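Local structure of cytoplasmic export protein 1 (Saccharomyces cerevisiae, 3VWA) at residues F107-E110 with L111-Q115. The protein binds tRNA and takes part in nuclear tRNA export, where it may collect tRNA from export receptors and pass aminoacylated tRNA to the translation machinery. Numbering follows the deposited sequence.
Sequences FGVE and LGISQ
L111 N to F107 O, G112 N to G108 O, I113 N to V109 O and S114 N to E110 O form four successive i to i+4 backbone hydrogen bonds (N...O 2.8 to 3.0 Å), the regular pattern of an α-helix. The one apolar side-chain contact follows the same spacing: CG1 of V109 meets CD1 of I113 at 4.2 Å. V109 directs this methyl at its neighbour one turn on by setting CG1 anti to the backbone N (chi1 175°), while CG1 of I113 lies 3.4 Å from V109 O. These residues belong to the first turns of helix 106-122, in the kinase-like domain that precedes the HEAT repeats. There, F107 and L111 face helix 239-248, packing on L240 and Y244 respectively. Among the side-chain polar groups, S114 folds back on its own helix, a chi1 of 79° turning the hydroxyl toward the preceding turn, and OG donates to L111 O over 2.7 Å. OG approaches at a C=O...O angle of 125°, well off the line of the C=O bond, and the same oxygen also accepts Q115 N at 3.1 Å. With an alanine at S114 the hydroxyl is gone, and L111 O would probably be left with the backbone bond from Q115 N alone among these residues. The carboxylate of E110, a buried residue, is held by a salt bridge from OE2 to K106, one turn earlier in the same helix, and by a hydrogen bond to OE1 from N238, just before helix 239-248.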
# COMPACT_ATOMS: atom_id res chain seq x y z
N PHE A 107 11.91 -15.77 -4.42
CA PHE A 107 12.96 -14.75 -4.33
C PHE A 107 12.83 -14.04 -2.98
O PHE A 107 13.84 -13.72 -2.36
CB PHE A 107 12.88 -13.71 -5.48
CG PHE A 107 13.12 -14.32 -6.85
CD1 PHE A 107 14.27 -15.08 -7.12
CD2 PHE A 107 12.19 -14.15 -7.86
CE1 PHE A 107 14.48 -15.63 -8.38
CE2 PHE A 107 12.39 -14.71 -9.12
CZ PHE A 107 13.53 -15.44 -9.39
N GLY A 108 11.58 -13.84 -2.54
CA GLY A 108 11.27 -13.31 -1.20
C GLY A 108 11.93 -14.09 -0.08
O GLY A 108 12.65 -13.51 0.78
N VAL A 109 11.64 -15.41 -0.07
CA VAL A 109 12.05 -16.30 1.01
C VAL A 109 13.59 -16.31 1.01
O VAL A 109 14.22 -16.26 2.05
CB VAL A 109 11.48 -17.77 0.77
CG1 VAL A 109 11.99 -18.79 1.81
CG2 VAL A 109 9.96 -17.79 0.72
N GLU A 110 14.18 -16.36 -0.17
CA GLU A 110 15.62 -16.40 -0.31
C GLU A 110 16.24 -15.06 0.16
O GLU A 110 17.29 -15.06 0.78
CB GLU A 110 16.03 -16.66 -1.79
CG GLU A 110 15.88 -18.11 -2.29
CD GLU A 110 15.89 -18.21 -3.82
OE1 GLU A 110 16.64 -17.44 -4.47
OE2 GLU A 110 15.14 -19.06 -4.36
N LEU A 111 15.61 -13.95 -0.17
CA LEU A 111 16.01 -12.64 0.35
C LEU A 111 16.00 -12.60 1.88
O LEU A 111 16.97 -12.16 2.47
CB LEU A 111 15.13 -11.54 -0.25
CG LEU A 111 15.62 -10.07 -0.33
CD1 LEU A 111 14.71 -9.17 0.47
CD2 LEU A 111 17.09 -9.80 -0.01
N GLY A 112 14.97 -13.14 2.52
CA GLY A 112 14.92 -13.11 3.99
C GLY A 112 16.01 -13.97 4.58
O GLY A 112 16.72 -13.60 5.52
N ILE A 113 16.21 -15.13 3.97
CA ILE A 113 17.29 -16.02 4.41
C ILE A 113 18.63 -15.31 4.32
O ILE A 113 19.48 -15.46 5.20
CB ILE A 113 17.32 -17.30 3.57
CG1 ILE A 113 16.14 -18.19 4.01
CG2 ILE A 113 18.62 -18.05 3.72
CD1 ILE A 113 15.92 -19.37 3.06
N SER A 114 18.82 -14.54 3.25
CA SER A 114 20.07 -13.76 3.09
C SER A 114 20.23 -12.68 4.20
O SER A 114 21.35 -12.39 4.65
CB SER A 114 20.21 -13.18 1.69
OG SER A 114 19.44 -12.00 1.45
N GLN A 115 19.11 -12.14 4.70
CA GLN A 115 19.18 -11.17 5.77
C GLN A 115 19.56 -11.86 7.08
O GLN A 115 20.34 -11.32 7.86
CB GLN A 115 17.86 -10.42 5.89
CG GLN A 115 17.62 -9.45 4.74
CD GLN A 115 16.16 -9.15 4.53
OE1 GLN A 115 15.29 -9.75 5.17
NE2 GLN A 115 15.87 -8.21 3.63